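Local coordinates for protein vinylacetyl-CoA Delta-isomerase (Nitrosopumilus maritimus SCM1, PDB 6VJR) that probably acts as a 4-hydroxybutyryl-CoA dehydratase and vinylacetyl-CoA Delta-isomerase, using FAD and a [4Fe-4S] cluster, at residues Y20-M34 and T225-M238. Numbering follows the deposited sequence.
With NA (sodium ion), chain L; NA (sodium ion), chain K.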
# COMPACT_ATOMS: atom_id res chain seq x y z
N TYR A 20 -9.87 -33.28 -24.32
CA TYR A 20 -9.50 -32.45 -25.45
C TYR A 20 -8.44 -31.44 -25.04
O TYR A 20 -8.64 -30.73 -24.06
CB TYR A 20 -10.71 -31.72 -26.02
CG TYR A 20 -11.65 -32.66 -26.75
CD1 TYR A 20 -11.29 -33.22 -27.97
CD2 TYR A 20 -12.86 -33.01 -26.21
CE1 TYR A 20 -12.12 -34.11 -28.63
CE2 TYR A 20 -13.71 -33.86 -26.88
CZ TYR A 20 -13.34 -34.42 -28.09
OH TYR A 20 -14.13 -35.34 -28.75
N LEU A 21 -7.33 -31.39 -25.80
CA LEU A 21 -6.29 -30.39 -25.62
C LEU A 21 -5.77 -30.00 -26.99
O LEU A 21 -5.30 -30.85 -27.74
CB LEU A 21 -5.18 -30.97 -24.73
CG LEU A 21 -3.91 -30.13 -24.58
CD1 LEU A 21 -4.18 -28.71 -24.14
CD2 LEU A 21 -3.03 -30.83 -23.58
N PHE A 22 -5.88 -28.70 -27.33
CA PHE A 22 -5.45 -28.19 -28.61
C PHE A 22 -6.13 -28.92 -29.77
O PHE A 22 -5.52 -29.12 -30.84
CB PHE A 22 -3.93 -28.28 -28.77
CG PHE A 22 -3.15 -27.46 -27.77
CD1 PHE A 22 -3.47 -26.12 -27.52
CD2 PHE A 22 -2.05 -28.01 -27.12
CE1 PHE A 22 -2.71 -25.38 -26.62
CE2 PHE A 22 -1.33 -27.29 -26.18
CZ PHE A 22 -1.69 -25.97 -25.92
N GLY A 23 -7.42 -29.21 -29.57
CA GLY A 23 -8.26 -29.77 -30.62
C GLY A 23 -7.97 -31.24 -30.92
O GLY A 23 -8.36 -31.71 -31.99
N GLU A 24 -7.30 -31.95 -30.01
CA GLU A 24 -7.00 -33.35 -30.20
C GLU A 24 -7.40 -34.10 -28.93
O GLU A 24 -7.32 -33.53 -27.85
CB GLU A 24 -5.51 -33.54 -30.44
CG GLU A 24 -4.99 -32.83 -31.68
CD GLU A 24 -5.31 -33.48 -33.01
OE1 GLU A 24 -5.01 -32.81 -34.01
OE2 GLU A 24 -5.89 -34.61 -33.05
N LEU A 25 -7.84 -35.35 -29.11
CA LEU A 25 -8.01 -36.24 -27.99
C LEU A 25 -6.65 -36.68 -27.45
O LEU A 25 -5.76 -37.08 -28.19
CB LEU A 25 -8.76 -37.46 -28.46
CG LEU A 25 -10.27 -37.31 -28.65
CD1 LEU A 25 -10.83 -38.52 -29.41
CD2 LEU A 25 -11.01 -37.13 -27.36
N VAL A 26 -6.48 -36.56 -26.14
CA VAL A 26 -5.28 -36.99 -25.50
C VAL A 26 -5.47 -38.47 -25.14
O VAL A 26 -6.25 -38.79 -24.26
CB VAL A 26 -4.95 -36.16 -24.26
CG1 VAL A 26 -3.67 -36.62 -23.61
CG2 VAL A 26 -4.87 -34.67 -24.57
N LYS A 27 -4.69 -39.35 -25.74
CA LYS A 27 -4.88 -40.77 -25.53
C LYS A 27 -4.33 -41.22 -24.18
O LYS A 27 -4.93 -42.06 -23.49
CB LYS A 27 -4.29 -41.49 -26.76
CG LYS A 27 -5.00 -41.18 -28.08
CD LYS A 27 -6.53 -41.29 -28.03
CE LYS A 27 -7.24 -40.96 -29.32
NZ LYS A 27 -6.75 -41.77 -30.43
N GLU A 28 -3.16 -40.70 -23.82
CA GLU A 28 -2.55 -41.09 -22.56
C GLU A 28 -1.99 -39.84 -21.89
O GLU A 28 -0.83 -39.45 -22.12
CB GLU A 28 -1.45 -42.11 -22.81
CG GLU A 28 -0.82 -42.59 -21.51
CD GLU A 28 -1.86 -43.04 -20.49
OE1 GLU A 28 -2.39 -44.17 -20.71
OE2 GLU A 28 -2.17 -42.23 -19.54
N PRO A 29 -2.76 -39.21 -20.97
CA PRO A 29 -2.29 -37.99 -20.32
C PRO A 29 -0.93 -38.15 -19.63
O PRO A 29 -0.13 -37.21 -19.61
CB PRO A 29 -3.45 -37.66 -19.38
CG PRO A 29 -4.67 -38.22 -20.10
CD PRO A 29 -4.14 -39.56 -20.55
N VAL A 30 -0.65 -39.35 -19.09
CA VAL A 30 0.57 -39.57 -18.32
C VAL A 30 1.79 -39.34 -19.21
O VAL A 30 2.87 -39.02 -18.71
CB VAL A 30 0.63 -41.00 -17.73
CG1 VAL A 30 1.94 -41.28 -17.02
CG2 VAL A 30 -0.50 -41.25 -16.77
N ASP A 31 1.63 -39.57 -20.52
CA ASP A 31 2.73 -39.44 -21.45
C ASP A 31 2.72 -38.10 -22.20
O ASP A 31 3.55 -37.90 -23.08
CB ASP A 31 2.66 -40.59 -22.42
CG ASP A 31 2.98 -41.95 -21.83
OD1 ASP A 31 3.64 -42.00 -20.78
OD2 ASP A 31 2.53 -42.94 -22.43
N HIS A 32 1.80 -37.21 -21.88
CA HIS A 32 1.73 -35.94 -22.59
C HIS A 32 2.62 -34.95 -21.84
O HIS A 32 2.39 -34.68 -20.66
CB HIS A 32 0.31 -35.42 -22.68
CG HIS A 32 0.14 -34.26 -23.61
ND1 HIS A 32 0.77 -33.06 -23.47
CD2 HIS A 32 -0.60 -34.20 -24.74
CE1 HIS A 32 0.39 -32.28 -24.48
NE2 HIS A 32 -0.46 -32.96 -25.26
N PRO A 33 3.64 -34.34 -22.49
CA PRO A 33 4.56 -33.46 -21.77
C PRO A 33 3.95 -32.22 -21.13
O PRO A 33 4.52 -31.65 -20.21
CB PRO A 33 5.57 -33.02 -22.81
CG PRO A 33 5.16 -33.62 -24.11
CD PRO A 33 3.97 -34.51 -23.91
N MET A 34 2.77 -31.79 -21.59
CA MET A 34 2.14 -30.64 -20.96
C MET A 34 1.44 -31.02 -19.67
O MET A 34 1.27 -30.17 -18.78
CB MET A 34 1.15 -29.97 -21.92
CG MET A 34 0.58 -28.68 -21.40
SD MET A 34 -0.31 -27.76 -22.65
CE MET A 34 -1.66 -27.03 -21.69
N THR A 225 -16.88 -35.18 -20.49
CA THR A 225 -15.84 -34.69 -21.38
C THR A 225 -15.00 -33.66 -20.62
O THR A 225 -15.56 -32.79 -19.94
CB THR A 225 -16.48 -34.03 -22.61
OG1 THR A 225 -17.39 -34.91 -23.28
CG2 THR A 225 -15.40 -33.54 -23.56
N TYR A 226 -13.67 -33.77 -20.77
CA TYR A 226 -12.73 -32.81 -20.18
C TYR A 226 -12.14 -31.96 -21.29
O TYR A 226 -11.67 -32.50 -22.30
CB TYR A 226 -11.58 -33.50 -19.45
CG TYR A 226 -12.01 -34.40 -18.31
CD1 TYR A 226 -12.31 -35.73 -18.55
CD2 TYR A 226 -12.13 -33.94 -17.01
CE1 TYR A 226 -12.69 -36.59 -17.52
CE2 TYR A 226 -12.50 -34.78 -15.97
CZ TYR A 226 -12.79 -36.11 -16.23
OH TYR A 226 -13.16 -36.88 -15.16
N ILE A 227 -12.17 -30.63 -21.09
CA ILE A 227 -11.56 -29.70 -22.03
C ILE A 227 -10.46 -28.94 -21.29
O ILE A 227 -10.75 -28.19 -20.38
CB ILE A 227 -12.57 -28.79 -22.72
CG1 ILE A 227 -13.74 -29.57 -23.35
CG2 ILE A 227 -11.82 -27.97 -23.77
CD1 ILE A 227 -14.82 -28.69 -23.92
N TYR A 228 -9.21 -29.22 -21.66
CA TYR A 228 -8.06 -28.75 -20.90
C TYR A 228 -7.94 -27.23 -20.99
O TYR A 228 -8.14 -26.66 -22.03
CB TYR A 228 -6.80 -29.42 -21.46
CG TYR A 228 -5.72 -29.73 -20.43
CD1 TYR A 228 -5.74 -30.94 -19.74
CD2 TYR A 228 -4.69 -28.85 -20.15
CE1 TYR A 228 -4.83 -31.23 -18.77
CE2 TYR A 228 -3.74 -29.15 -19.19
CZ TYR A 228 -3.80 -30.35 -18.52
OH TYR A 228 -2.88 -30.66 -17.57
N GLY A 229 -7.53 -26.59 -19.90
CA GLY A 229 -7.23 -25.17 -19.93
C GLY A 229 -5.80 -24.87 -20.39
O GLY A 229 -4.85 -25.54 -20.02
N ARG A 230 -5.63 -23.79 -21.15
CA ARG A 230 -4.30 -23.29 -21.46
C ARG A 230 -3.70 -22.67 -20.21
O ARG A 230 -4.41 -22.33 -19.28
CB ARG A 230 -4.35 -22.24 -22.56
CG ARG A 230 -4.68 -22.78 -23.94
CD ARG A 230 -4.15 -21.89 -25.03
NE ARG A 230 -2.70 -22.04 -25.15
CZ ARG A 230 -2.03 -21.88 -26.29
NH1 ARG A 230 -2.63 -21.37 -27.37
NH2 ARG A 230 -0.73 -22.12 -26.31
N GLN A 231 -2.40 -22.49 -20.22
CA GLN A 231 -1.70 -21.73 -19.20
C GLN A 231 -0.68 -20.84 -19.93
O GLN A 231 -0.19 -21.23 -21.01
CB GLN A 231 -0.96 -22.62 -18.20
CG GLN A 231 -1.88 -23.53 -17.42
CD GLN A 231 -1.17 -24.27 -16.31
OE1 GLN A 231 0.01 -24.61 -16.44
NE2 GLN A 231 -1.86 -24.47 -15.20
N SER A 232 -0.34 -19.72 -19.29
CA SER A 232 0.78 -18.90 -19.73
C SER A 232 2.03 -19.77 -19.93
O SER A 232 2.41 -20.48 -19.03
CB SER A 232 1.05 -17.77 -18.79
OG SER A 232 2.14 -17.02 -19.31
N CYS A 233 2.63 -19.77 -21.13
CA CYS A 233 3.85 -20.52 -21.41
C CYS A 233 3.65 -22.03 -21.40
O CYS A 233 4.64 -22.79 -21.35
CB CYS A 233 5.02 -20.13 -20.48
SG CYS A 233 5.50 -18.41 -20.61
N ASP A 234 2.39 -22.49 -21.54
CA ASP A 234 2.07 -23.92 -21.46
C ASP A 234 2.96 -24.75 -22.39
O ASP A 234 3.51 -25.78 -21.99
CB ASP A 234 0.59 -24.16 -21.74
CG ASP A 234 -0.06 -23.44 -22.93
OD1 ASP A 234 0.67 -22.87 -23.80
OD2 ASP A 234 -1.31 -23.38 -22.95
N THR A 235 3.10 -24.31 -23.64
CA THR A 235 3.71 -25.12 -24.66
C THR A 235 5.22 -25.22 -24.54
O THR A 235 5.82 -26.06 -25.22
CB THR A 235 3.28 -24.72 -26.06
OG1 THR A 235 3.69 -23.38 -26.23
CG2 THR A 235 1.79 -24.96 -26.28
N ARG A 236 5.85 -24.46 -23.61
CA ARG A 236 7.27 -24.68 -23.40
C ARG A 236 7.52 -26.11 -22.95
O ARG A 236 8.62 -26.67 -23.19
CB ARG A 236 7.84 -23.71 -22.38
CG ARG A 236 7.84 -22.29 -22.94
CD ARG A 236 8.59 -21.36 -22.07
NE ARG A 236 8.51 -19.95 -22.47
CZ ARG A 236 9.15 -18.96 -21.89
NH1 ARG A 236 9.98 -19.21 -20.92
NH2 ARG A 236 8.97 -17.69 -22.28
N SER A 237 6.56 -26.66 -22.23
CA SER A 237 6.64 -28.03 -21.75
C SER A 237 6.84 -29.02 -22.90
O SER A 237 7.43 -30.06 -22.70
CB SER A 237 5.41 -28.41 -20.96
OG SER A 237 4.25 -28.40 -21.79
N MET A 238 6.25 -28.71 -24.06
CA MET A 238 6.24 -29.58 -25.22
C MET A 238 7.47 -29.38 -26.11
O MET A 238 7.64 -30.12 -27.07
CB MET A 238 4.96 -29.33 -26.04
CG MET A 238 3.74 -29.68 -25.22
SD MET A 238 2.17 -29.05 -25.83
CE MET A 238 2.05 -29.88 -27.42
NA NA L . 8.92 -31.47 -21.45
NA NA K . 10.70 -27.54 -22.63
O HOH W 1 7.22 -31.73 -19.62
O HOH W 2 10.21 -29.40 -21.29
O HOH W 3 11.88 -25.73 -23.95
O HOH W 4 10.55 -32.47 -19.66
O HOH W 5 8.84 -33.48 -21.78
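M34 runs alongside Y228 with the two side chains pointing opposite ways, M34 CE lying 3.9 Å from Y228 CD2 and 3.6 Å from CB of D234. CG of M34 is anti to the backbone N (chi1 -173°), which places the terminal methyl between the Y228 ring and D234 CB, while L21 packs CD1 against CB of Y228. Further out, the sulfur of M238 serves two rings at once: SD sits 3.9 Å from F22 CE2, a Met-aromatic contact made at the ring edge (75° off the normal), and similarly beside the edge of H32. The backbones join through one parallel bridge of a mixed sheet, Y20 with I227, where Y20 N donates to Y226 O (2.8 Å) and Y228 N to Y20 O, both nearly straight; strand 254-259 flanks 224-228 on its other side. The type I' turn from L21 to E24 brings F22 to R230, where the ring sets its edge on the guanidinium face, F22 CE1 to R230 CZ 3.6 Å, with the planes 79° apart. R230 grips D234 side-on, NE to OD2 2.9 Å and NH2 to OD1 3.0 Å, and its NH1 reaches E239 and D244 of the second subunit. An alanine here is likely to leave D234 and those two acids of the second subunit without their cationic partner, and F22 CE1 without the flat group it rests on. At the polar end, the carbonyls of R236 and S237 each bind a sodium ion, and P33 O accepts from a water (2.8 Å) that also ligates the ion held by S237 O.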